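Local coordinates for sugar-phosphate aldolase (Thermotoga maritima, PDB 1PVT), which belongs to the class II aldolase and adducin family, with an alpha/beta fold whose central mixed sheet is flanked by helices, at residues 47-52 with 105-110; 114-119 with 182-187; 138-143 with 190-195; 166-171 with 176-181. All coordinates share one frame; numbering follows the deposited sequence.

Contact 1: 47-52 with 105-110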
# COMPACT_ATOMS: atom_id res chain seq x y z
N ASN A 47 -1.40 -15.05 17.27
CA ASN A 47 -1.12 -13.76 17.86
C ASN A 47 -2.37 -12.93 18.10
O ASN A 47 -3.43 -13.21 17.53
CB ASN A 47 -0.13 -13.02 16.97
CG ASN A 47 1.07 -13.88 16.58
OD1 ASN A 47 2.12 -13.82 17.22
ND2 ASN A 47 0.90 -14.70 15.55
N GLU A 48 -2.21 -11.92 18.94
CA GLU A 48 -3.30 -11.03 19.31
C GLU A 48 -3.34 -9.76 18.47
O GLU A 48 -2.36 -9.01 18.43
CB GLU A 48 -3.16 -10.63 20.78
CG GLU A 48 -3.00 -11.82 21.73
CD GLU A 48 -2.65 -11.38 23.14
OE1 GLU A 48 -3.32 -10.46 23.66
OE2 GLU A 48 -1.73 -11.96 23.74
N TYR A 49 -4.47 -9.54 17.81
CA TYR A 49 -4.65 -8.35 17.00
C TYR A 49 -4.24 -7.11 17.78
O TYR A 49 -3.80 -6.11 17.21
CB TYR A 49 -6.11 -8.19 16.61
CG TYR A 49 -6.58 -9.10 15.51
CD1 TYR A 49 -7.71 -9.89 15.67
CD2 TYR A 49 -5.93 -9.13 14.28
CE1 TYR A 49 -8.18 -10.70 14.64
CE2 TYR A 49 -6.39 -9.92 13.24
CZ TYR A 49 -7.52 -10.71 13.43
OH TYR A 49 -7.97 -11.50 12.41
N GLY A 50 -4.37 -7.17 19.11
CA GLY A 50 -4.04 -6.03 19.94
C GLY A 50 -5.28 -5.17 20.03
O GLY A 50 -5.33 -4.16 20.73
N PHE A 51 -6.30 -5.59 19.28
CA PHE A 51 -7.59 -4.92 19.22
C PHE A 51 -8.64 -5.94 18.78
O PHE A 51 -8.28 -7.05 18.38
CB PHE A 51 -7.53 -3.76 18.22
CG PHE A 51 -7.19 -4.17 16.81
CD1 PHE A 51 -8.19 -4.55 15.91
CD2 PHE A 51 -5.86 -4.15 16.36
CE1 PHE A 51 -7.88 -4.90 14.59
CE2 PHE A 51 -5.54 -4.50 15.05
CZ PHE A 51 -6.55 -4.87 14.17
N ASP A 52 -9.92 -5.60 18.86
CA ASP A 52 -10.94 -6.56 18.47
C ASP A 52 -11.39 -6.49 17.02
O ASP A 52 -12.12 -5.58 16.62
CB ASP A 52 -12.18 -6.45 19.35
CG ASP A 52 -13.21 -7.51 19.01
OD1 ASP A 52 -13.78 -7.47 17.89
OD2 ASP A 52 -13.43 -8.41 19.85
N THR A 105 -3.80 -1.11 9.95
CA THR A 105 -4.29 -0.21 8.92
C THR A 105 -4.70 -1.00 7.69
O THR A 105 -5.83 -0.89 7.22
CB THR A 105 -3.23 0.80 8.53
OG1 THR A 105 -2.78 1.50 9.70
CG2 THR A 105 -3.80 1.79 7.56
N HIS A 106 -3.78 -1.81 7.17
CA HIS A 106 -4.03 -2.65 6.00
C HIS A 106 -5.28 -3.47 6.24
O HIS A 106 -6.11 -3.67 5.35
CB HIS A 106 -2.86 -3.60 5.77
CG HIS A 106 -1.64 -2.94 5.19
ND1 HIS A 106 -1.22 -3.16 3.90
CD2 HIS A 106 -0.78 -2.05 5.73
CE1 HIS A 106 -0.14 -2.43 3.66
NE2 HIS A 106 0.15 -1.74 4.76
N LEU A 107 -5.37 -3.98 7.47
CA LEU A 107 -6.49 -4.80 7.86
C LEU A 107 -7.77 -4.12 7.45
O LEU A 107 -8.58 -4.69 6.70
CB LEU A 107 -6.51 -5.01 9.36
CG LEU A 107 -6.53 -6.47 9.77
CD1 LEU A 107 -6.93 -6.57 11.23
CD2 LEU A 107 -7.51 -7.25 8.89
N MSE A 108 -7.95 -2.90 7.93
CA MSE A 108 -9.15 -2.15 7.64
C MSE A 108 -9.49 -1.98 6.18
O MSE A 108 -10.63 -2.23 5.78
CB MSE A 108 -9.09 -0.78 8.32
CG MSE A 108 -9.14 -0.87 9.84
SE MSE A 108 -10.38 -2.26 10.50
CE MSE A 108 -9.13 -3.23 11.66
N ILE A 109 -8.52 -1.58 5.37
CA ILE A 109 -8.78 -1.40 3.94
C ILE A 109 -9.19 -2.73 3.33
O ILE A 109 -10.10 -2.81 2.50
CB ILE A 109 -7.55 -0.91 3.15
CG1 ILE A 109 -7.00 0.38 3.75
CG2 ILE A 109 -7.94 -0.68 1.70
CD1 ILE A 109 -6.05 0.16 4.90
N HIS A 110 -8.48 -3.78 3.75
CA HIS A 110 -8.75 -5.11 3.25
C HIS A 110 -10.17 -5.55 3.54
O HIS A 110 -10.91 -5.95 2.63
CB HIS A 110 -7.74 -6.11 3.83
CG HIS A 110 -6.46 -6.21 3.05
ND1 HIS A 110 -6.43 -6.43 1.69
CD2 HIS A 110 -5.17 -6.16 3.45
CE1 HIS A 110 -5.18 -6.50 1.28
NE2 HIS A 110 -4.39 -6.35 2.33
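Tyr49 and Leu107 are the closest backbone pair, yet their CA atoms stand 10.0 Å apart, so the backbones stay well apart and long side chains bridge the distance. In this class II aldolase-type fold, residues 47-49 belong to the outermost strand 45-49 of the mixed sheet, and 105-110 form part of helix 103-115. The chain turns a corner at Gly50 and Phe51, and the side chains of Tyr49 and Phe51 both point toward the helix. Leu107 meets them with one methyl. Leu107 CD1 lies 3.4 Å from Phe51 CZ, at the ring edge and near its plane, and 3.9 Å from Tyr49 CE2, in an oblique approach; the Tyr49 and Leu107 side chains cross at roughly a right angle. Selenomethionine Met108, its chain bent at chi2 and chi3, brings CE to 3.6 Å from Phe51 CE1, the two side chains coming from opposite directions. Everything exchanged across the contact is apolar; the Tyr49 hydroxyl is bonded to Leu85 O instead. Val173, on helix 173-182, touches both Phe51 and Met108. Phe51 holds CG between its own N and carbonyl carbon (chi1 60°), which folds the ring back beneath its neighbour: Tyr49 CB sits 3.9 Å above the plane of the Phe51 ring, over its centre.

Contact 2: 114-119 with 182-187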
# COMPACT_ATOMS: atom_id res chain seq x y z
N LYS A 114 -12.97 -6.26 0.68
CA LYS A 114 -13.57 -7.57 0.52
C LYS A 114 -15.07 -7.39 0.31
O LYS A 114 -15.68 -8.05 -0.53
CB LYS A 114 -13.30 -8.42 1.76
CG LYS A 114 -13.57 -9.90 1.59
CD LYS A 114 -13.32 -10.65 2.89
CE LYS A 114 -13.51 -12.15 2.72
NZ LYS A 114 -12.45 -12.75 1.87
N GLU A 115 -15.65 -6.46 1.07
CA GLU A 115 -17.08 -6.16 0.98
C GLU A 115 -17.38 -5.27 -0.22
O GLU A 115 -18.19 -5.62 -1.08
CB GLU A 115 -17.55 -5.48 2.26
CG GLU A 115 -17.59 -6.39 3.49
CD GLU A 115 -18.04 -5.68 4.76
OE1 GLU A 115 -19.04 -4.92 4.70
OE2 GLU A 115 -17.41 -5.89 5.83
N MSE A 116 -16.72 -4.12 -0.27
CA MSE A 116 -16.91 -3.14 -1.34
C MSE A 116 -16.43 -3.59 -2.70
O MSE A 116 -17.20 -4.11 -3.50
CB MSE A 116 -16.20 -1.84 -0.98
CG MSE A 116 -16.93 -1.06 0.08
SE MSE A 116 -18.75 -0.72 -0.52
CE MSE A 116 -18.84 1.20 -0.18
N ASN A 117 -15.15 -3.36 -2.96
CA ASN A 117 -14.55 -3.73 -4.22
C ASN A 117 -13.72 -4.99 -4.00
O ASN A 117 -12.56 -4.91 -3.59
CB ASN A 117 -13.67 -2.59 -4.73
CG ASN A 117 -14.39 -1.26 -4.75
OD1 ASN A 117 -15.39 -1.08 -5.45
ND2 ASN A 117 -13.88 -0.30 -3.97
N PRO A 118 -14.31 -6.17 -4.23
CA PRO A 118 -13.59 -7.43 -4.05
C PRO A 118 -12.48 -7.63 -5.09
O PRO A 118 -11.58 -8.44 -4.90
CB PRO A 118 -14.70 -8.48 -4.18
CG PRO A 118 -15.90 -7.74 -3.69
CD PRO A 118 -15.75 -6.42 -4.38
N GLU A 119 -12.57 -6.88 -6.20
CA GLU A 119 -11.58 -6.96 -7.28
C GLU A 119 -10.20 -6.48 -6.81
O GLU A 119 -9.18 -7.08 -7.15
CB GLU A 119 -12.03 -6.13 -8.48
CG GLU A 119 -12.91 -6.88 -9.48
CD GLU A 119 -12.17 -8.01 -10.21
OE1 GLU A 119 -11.70 -8.95 -9.52
OE2 GLU A 119 -12.06 -7.96 -11.46
N LYS A 182 -11.85 7.96 1.95
CA LYS A 182 -11.31 8.76 0.87
C LYS A 182 -11.05 7.83 -0.31
O LYS A 182 -11.17 8.22 -1.47
CB LYS A 182 -10.00 9.41 1.32
CG LYS A 182 -9.94 9.72 2.81
CD LYS A 182 -11.01 10.71 3.24
CE LYS A 182 -11.01 10.89 4.76
NZ LYS A 182 -9.71 11.38 5.29
N SER A 183 -10.71 6.59 0.02
CA SER A 183 -10.43 5.58 -0.99
C SER A 183 -11.71 5.00 -1.60
O SER A 183 -11.73 3.85 -2.04
CB SER A 183 -9.61 4.45 -0.36
OG SER A 183 -9.38 3.41 -1.29
N GLU A 184 -12.77 5.80 -1.62
CA GLU A 184 -14.05 5.34 -2.17
C GLU A 184 -13.92 5.08 -3.67
O GLU A 184 -13.86 6.01 -4.47
CB GLU A 184 -15.15 6.38 -1.91
CG GLU A 184 -16.58 5.95 -2.29
CD GLU A 184 -17.10 4.77 -1.47
OE1 GLU A 184 -17.06 4.84 -0.22
OE2 GLU A 184 -17.56 3.78 -2.07
N GLY A 185 -13.86 3.80 -4.03
CA GLY A 185 -13.74 3.41 -5.42
C GLY A 185 -12.53 4.01 -6.13
O GLY A 185 -12.38 3.87 -7.34
N LYS A 186 -11.67 4.68 -5.36
CA LYS A 186 -10.47 5.30 -5.89
C LYS A 186 -9.30 4.31 -5.83
O LYS A 186 -9.33 3.36 -5.04
CB LYS A 186 -10.14 6.57 -5.10
CG LYS A 186 -11.21 7.64 -5.25
CD LYS A 186 -10.68 9.02 -4.92
CE LYS A 186 -11.59 10.09 -5.49
NZ LYS A 186 -11.05 11.45 -5.26
N ASP A 187 -8.28 4.52 -6.65
CA ASP A 187 -7.16 3.60 -6.64
C ASP A 187 -5.86 4.07 -6.00
O ASP A 187 -4.81 3.48 -6.24
CB ASP A 187 -6.87 3.09 -8.05
CG ASP A 187 -7.61 1.80 -8.35
OD1 ASP A 187 -7.95 1.06 -7.39
OD2 ASP A 187 -7.85 1.51 -9.54
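Met116 and Asn117 meet Glu184 and Gly185 in a thin surface contact between two loops, each just past the end of a helix. Met116 is the first residue to leave helical geometry after helix 103-115, and Ser183 does the same after helix 173-182. The backbones come nearest at Asn117 and Gly185, whose CA atoms are 7.3 Å apart. On one side the selenomethionine Met116, bent at chi2 and chi3, swings its CE methyl to 3.4 Å from Glu184 OE2, the two side chains crossing at about a right angle. Glu184 starts out pointing away from the other loop, and it is the bend at chi2 (64°) that returns its carboxylate to the methyl. In this class II aldolase/adducin-type fold the loops lie at the C-terminal ends of two neighbouring helices, one leading into strand 122-126 and the other into strand 188-191 of the central sheet. Beside the methyl contact, Asn117 aims its amide at the backbone of the opposite loop: Asn117 ND2 is 4.0 Å from Gly185 CA, a van der Waals approach. Gly185 takes a positive phi of 57° there. Next along the chain, Lys186 O accepts a hydrogen bond from Lys120 NZ, while Asp187 pairs with Arg209 in a salt bridge.

Contact 3: 138-143 with 190-195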
# COMPACT_ATOMS: atom_id res chain seq x y z
N GLU A 138 3.56 24.29 0.87
CA GLU A 138 2.34 24.86 1.43
C GLU A 138 1.17 24.70 0.45
O GLU A 138 0.18 24.04 0.77
CB GLU A 138 2.56 26.34 1.77
CG GLU A 138 3.48 26.58 2.96
CD GLU A 138 2.85 26.20 4.30
OE1 GLU A 138 1.78 26.74 4.64
OE2 GLU A 138 3.42 25.35 5.01
N GLU A 139 1.30 25.29 -0.73
CA GLU A 139 0.25 25.21 -1.74
C GLU A 139 0.25 23.85 -2.42
O GLU A 139 0.27 23.74 -3.65
CB GLU A 139 0.41 26.32 -2.78
CG GLU A 139 1.71 26.33 -3.56
CD GLU A 139 1.65 27.28 -4.74
OE1 GLU A 139 1.32 28.48 -4.54
OE2 GLU A 139 1.91 26.83 -5.88
N PHE A 140 0.20 22.81 -1.60
CA PHE A 140 0.21 21.46 -2.09
C PHE A 140 -1.11 21.05 -2.71
O PHE A 140 -1.17 20.53 -3.82
CB PHE A 140 0.62 20.55 -0.93
CG PHE A 140 0.24 19.12 -1.10
CD1 PHE A 140 0.37 18.48 -2.33
CD2 PHE A 140 -0.23 18.39 -0.01
CE1 PHE A 140 0.03 17.14 -2.48
CE2 PHE A 140 -0.57 17.06 -0.15
CZ PHE A 140 -0.44 16.43 -1.39
N GLN A 141 -2.19 21.30 -1.99
CA GLN A 141 -3.52 20.93 -2.46
C GLN A 141 -3.85 21.45 -3.85
O GLN A 141 -4.44 20.74 -4.67
CB GLN A 141 -4.57 21.41 -1.46
CG GLN A 141 -4.40 20.85 -0.04
CD GLN A 141 -4.46 19.32 0.02
OE1 GLN A 141 -3.60 18.63 -0.52
NE2 GLN A 141 -5.48 18.80 0.69
N GLU A 142 -3.45 22.68 -4.12
CA GLU A 142 -3.75 23.31 -5.41
C GLU A 142 -2.90 22.85 -6.60
O GLU A 142 -3.00 23.42 -7.68
CB GLU A 142 -3.64 24.83 -5.26
CG GLU A 142 -4.65 25.44 -4.28
CD GLU A 142 -6.10 25.21 -4.71
OE1 GLU A 142 -6.46 25.57 -5.86
OE2 GLU A 142 -6.88 24.67 -3.89
N LEU A 143 -2.07 21.83 -6.41
CA LEU A 143 -1.22 21.33 -7.49
C LEU A 143 -1.69 19.97 -7.96
O LEU A 143 -1.63 19.65 -9.15
CB LEU A 143 0.21 21.23 -7.01
CG LEU A 143 0.80 22.56 -6.55
CD1 LEU A 143 1.98 22.30 -5.64
CD2 LEU A 143 1.21 23.36 -7.77
N LEU A 190 -3.10 9.45 -0.73
CA LEU A 190 -1.84 10.06 -0.30
C LEU A 190 -1.93 10.40 1.16
O LEU A 190 -2.71 11.26 1.53
CB LEU A 190 -1.58 11.35 -1.07
CG LEU A 190 -1.12 11.26 -2.51
CD1 LEU A 190 -1.40 12.59 -3.16
CD2 LEU A 190 0.36 10.90 -2.59
N TRP A 191 -1.15 9.72 2.00
CA TRP A 191 -1.15 10.04 3.43
C TRP A 191 -0.27 11.26 3.51
O TRP A 191 0.95 11.16 3.51
CB TRP A 191 -0.53 8.93 4.28
CG TRP A 191 -1.31 7.67 4.32
CD1 TRP A 191 -2.57 7.45 3.82
CD2 TRP A 191 -0.89 6.42 4.88
NE1 TRP A 191 -2.95 6.15 4.03
CE2 TRP A 191 -1.94 5.49 4.69
CE3 TRP A 191 0.28 6.00 5.52
CZ2 TRP A 191 -1.85 4.17 5.12
CZ3 TRP A 191 0.36 4.68 5.95
CH2 TRP A 191 -0.70 3.79 5.74
N ASP A 192 -0.91 12.42 3.57
CA ASP A 192 -0.19 13.67 3.63
C ASP A 192 1.00 13.60 4.56
O ASP A 192 0.86 13.32 5.75
CB ASP A 192 -1.14 14.80 4.06
CG ASP A 192 -0.47 16.15 4.01
OD1 ASP A 192 0.38 16.41 4.89
OD2 ASP A 192 -0.79 16.95 3.09
N LYS A 193 2.18 13.84 3.99
CA LYS A 193 3.44 13.85 4.72
C LYS A 193 4.03 12.45 4.94
O LYS A 193 5.17 12.31 5.39
CB LYS A 193 3.25 14.54 6.07
CG LYS A 193 4.45 15.30 6.57
CD LYS A 193 4.64 16.60 5.79
CE LYS A 193 5.82 17.39 6.34
NZ LYS A 193 5.93 18.75 5.72
N HIS A 194 3.27 11.40 4.61
CA HIS A 194 3.74 10.03 4.81
C HIS A 194 3.60 9.14 3.59
O HIS A 194 3.09 8.02 3.68
CB HIS A 194 3.00 9.40 5.99
CG HIS A 194 3.10 10.18 7.26
ND1 HIS A 194 3.76 9.72 8.37
CD2 HIS A 194 2.67 11.43 7.57
CE1 HIS A 194 3.73 10.64 9.32
NE2 HIS A 194 3.07 11.69 8.85
N GLY A 195 4.03 9.65 2.45
CA GLY A 195 3.96 8.85 1.25
C GLY A 195 2.59 8.52 0.71
O GLY A 195 1.63 9.27 0.86
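Phe140 carries this contact, presenting the edge of its ring to Asp192 and Leu190. The close part is with the carboxylate: Asp192 OD2 lies in the plane of the ring, 3.2 Å from Phe140 CE2 and 3.5 Å from Phe140 CD2. Ring and carboxylate planes are 50° apart, and the two groups pass side by side, heading opposite ways. Phe140 has its CG anti to the backbone N (chi1 160°), as does Asp192 (chi1 -175°), and each side chain thereby extends toward the other segment over backbones 9.7 Å apart at the CA atoms of Phe140 and Asp192. The short approach is thus on the partly exposed side, where Asp192 is the second residue of a type II beta turn running from Trp191 to His194. The apolar touch is buried but looser, with Leu190 CD1 4.3 Å from Phe140 CZ. Val164, on the edge strand 163-165, touches both Phe140 and Asp192, so the loop between helices 129-134 and 144-147 is laid against the border of the sheet. Within that loop, Gln141 OE1 covers one face of the Phe140 ring, 3.3 Å above its plane and offset toward the rim. An aromatic edge carries a slight positive charge, so a carboxylate oxygen set in the ring plane is probably drawn to the C-H groups by weak electrostatics, without a conventional hydrogen bond.

Contact 4: 166-171 with 176-181; sequences EFEKPG and GLKTVE
Lys178 NZ is the polar centre here: it donates a hydrogen bond of 3.1 Å to Glu166 OE1, and the two charges form a salt bridge. The ammonium meets that oxygen nearly in line with its C-O bond. Glu168 adds a second, more distant negative charge, its OE2 4.3 Å from Lys178 NZ, beyond salt-bridge range, while Glu168 CG comes within 3.5 Å of the same nitrogen. Glu174 makes a long, weak ion pair with this amine. Lys178 gets there by being straight: beyond CG its chain is extended, carrying the amine from the helix across to the loop. Both Glu166 and Glu168 are bent at chi2 and cross it at about a right angle. In Glu166 this bend, with chi1 at an unusual -24°, lays OE1 also against the aliphatic part of the lysine, 3.7 Å from Lys178 CD. Its other oxygen, OE2, makes a salt bridge with Lys182 one helical turn further on, so a single carboxylate spans two lysines of helix 173-182. These positive neighbours would be expected to stabilise the ionised form of Glu166. Phe167 points away from the helix segment and packs against Trp191 and His194. The salt bridge thus ties the loop leaving strand 163-165 to helix 173-182, the helix of a beta-alpha-beta unit whose second strand, 188-191, runs parallel beside the first.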
# COMPACT_ATOMS: atom_id res chain seq x y z
N GLU A 166 -5.40 13.12 6.26
CA GLU A 166 -4.72 13.71 7.41
C GLU A 166 -4.14 12.59 8.26
O GLU A 166 -4.87 11.83 8.91
CB GLU A 166 -5.70 14.54 8.25
CG GLU A 166 -6.94 15.06 7.52
CD GLU A 166 -7.96 13.95 7.22
OE1 GLU A 166 -8.28 13.18 8.16
OE2 GLU A 166 -8.43 13.86 6.06
N PHE A 167 -2.82 12.48 8.24
CA PHE A 167 -2.10 11.46 8.97
C PHE A 167 -2.03 11.80 10.46
O PHE A 167 -1.49 12.84 10.84
CB PHE A 167 -0.67 11.35 8.42
CG PHE A 167 0.01 10.05 8.74
CD1 PHE A 167 -0.02 8.99 7.83
CD2 PHE A 167 0.67 9.88 9.95
CE1 PHE A 167 0.61 7.78 8.13
CE2 PHE A 167 1.31 8.67 10.25
CZ PHE A 167 1.27 7.62 9.34
N GLU A 168 -2.57 10.91 11.29
CA GLU A 168 -2.58 11.14 12.74
C GLU A 168 -1.79 10.07 13.50
O GLU A 168 -0.76 10.36 14.12
CB GLU A 168 -4.02 11.15 13.27
CG GLU A 168 -4.97 12.14 12.59
CD GLU A 168 -4.67 13.60 12.91
OE1 GLU A 168 -4.36 13.90 14.08
OE2 GLU A 168 -4.77 14.45 11.99
N LYS A 169 -2.28 8.84 13.44
CA LYS A 169 -1.65 7.71 14.13
C LYS A 169 -1.09 6.68 13.15
O LYS A 169 -1.79 6.25 12.23
CB LYS A 169 -2.67 7.01 15.05
CG LYS A 169 -3.51 7.94 15.92
CD LYS A 169 -4.60 7.18 16.69
CE LYS A 169 -5.54 8.12 17.45
NZ LYS A 169 -6.57 7.40 18.25
N PRO A 170 0.19 6.28 13.34
CA PRO A 170 0.91 5.30 12.52
C PRO A 170 0.34 3.88 12.61
O PRO A 170 0.27 3.30 13.69
CB PRO A 170 2.33 5.37 13.09
CG PRO A 170 2.44 6.77 13.54
CD PRO A 170 1.12 7.00 14.22
N GLY A 171 -0.08 3.33 11.47
CA GLY A 171 -0.64 1.98 11.44
C GLY A 171 -1.76 1.70 12.42
O GLY A 171 -1.77 0.65 13.06
N GLY A 176 -6.76 3.43 8.71
CA GLY A 176 -7.43 2.60 7.73
C GLY A 176 -8.83 3.09 7.44
O GLY A 176 -9.17 3.38 6.28
N LEU A 177 -9.66 3.15 8.48
CA LEU A 177 -11.03 3.61 8.36
C LEU A 177 -11.03 4.91 7.55
O LEU A 177 -11.72 5.01 6.52
CB LEU A 177 -11.63 3.86 9.75
CG LEU A 177 -11.57 2.69 10.74
CD1 LEU A 177 -12.18 3.13 12.06
CD2 LEU A 177 -12.31 1.48 10.19
N LYS A 178 -10.26 5.89 8.01
CA LYS A 178 -10.15 7.16 7.30
C LYS A 178 -9.86 6.90 5.82
O LYS A 178 -10.63 7.28 4.94
CB LYS A 178 -9.01 8.00 7.89
CG LYS A 178 -9.26 8.57 9.27
CD LYS A 178 -8.34 9.76 9.53
CE LYS A 178 -8.78 10.56 10.75
NZ LYS A 178 -8.05 11.86 10.90
N THR A 179 -8.74 6.22 5.58
CA THR A 179 -8.28 5.89 4.24
C THR A 179 -9.37 5.30 3.36
O THR A 179 -9.56 5.73 2.22
CB THR A 179 -7.12 4.89 4.29
OG1 THR A 179 -6.01 5.52 4.94
CG2 THR A 179 -6.72 4.45 2.89
N VAL A 180 -10.07 4.30 3.88
CA VAL A 180 -11.12 3.65 3.11
C VAL A 180 -12.17 4.65 2.62
O VAL A 180 -12.63 4.56 1.48
CB VAL A 180 -11.83 2.55 3.93
CG1 VAL A 180 -12.87 1.84 3.07
CG2 VAL A 180 -10.81 1.56 4.46
N GLU A 181 -12.52 5.61 3.47
CA GLU A 181 -13.51 6.62 3.12
C GLU A 181 -13.08 7.45 1.91
O GLU A 181 -13.86 7.64 0.97
CB GLU A 181 -13.74 7.54 4.31
CG GLU A 181 -13.98 6.79 5.60
CD GLU A 181 -14.21 7.72 6.77
OE1 GLU A 181 -13.40 8.65 6.95
OE2 GLU A 181 -15.20 7.52 7.51

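How the contacts relate
Contacts 1 and 3 are the more buried pair, and each packs aromatic groups, two rings in contact 1 and one in contact 3, at opposite borders of the sheet, near strands 45-49 and 163-165 respectively. Contacts 2 and 4 are surface contacts. Helix 103-115 serves contacts 1 and 2; helix 173-182, which carries contact 4 and whose end leads into contact 2, packs against it where Val180 CG2 touches Ile109 CA at 3.6 Å. Chemistry follows place: apolar groups in contact 1, an aromatic edge beside a carboxylate in contact 3, a methyl beside a carboxylate and an amide near a glycine in contact 2, and a true salt bridge in contact 4 alone. Contact 4 is nested within the chain loops closed by contacts 2 and 3.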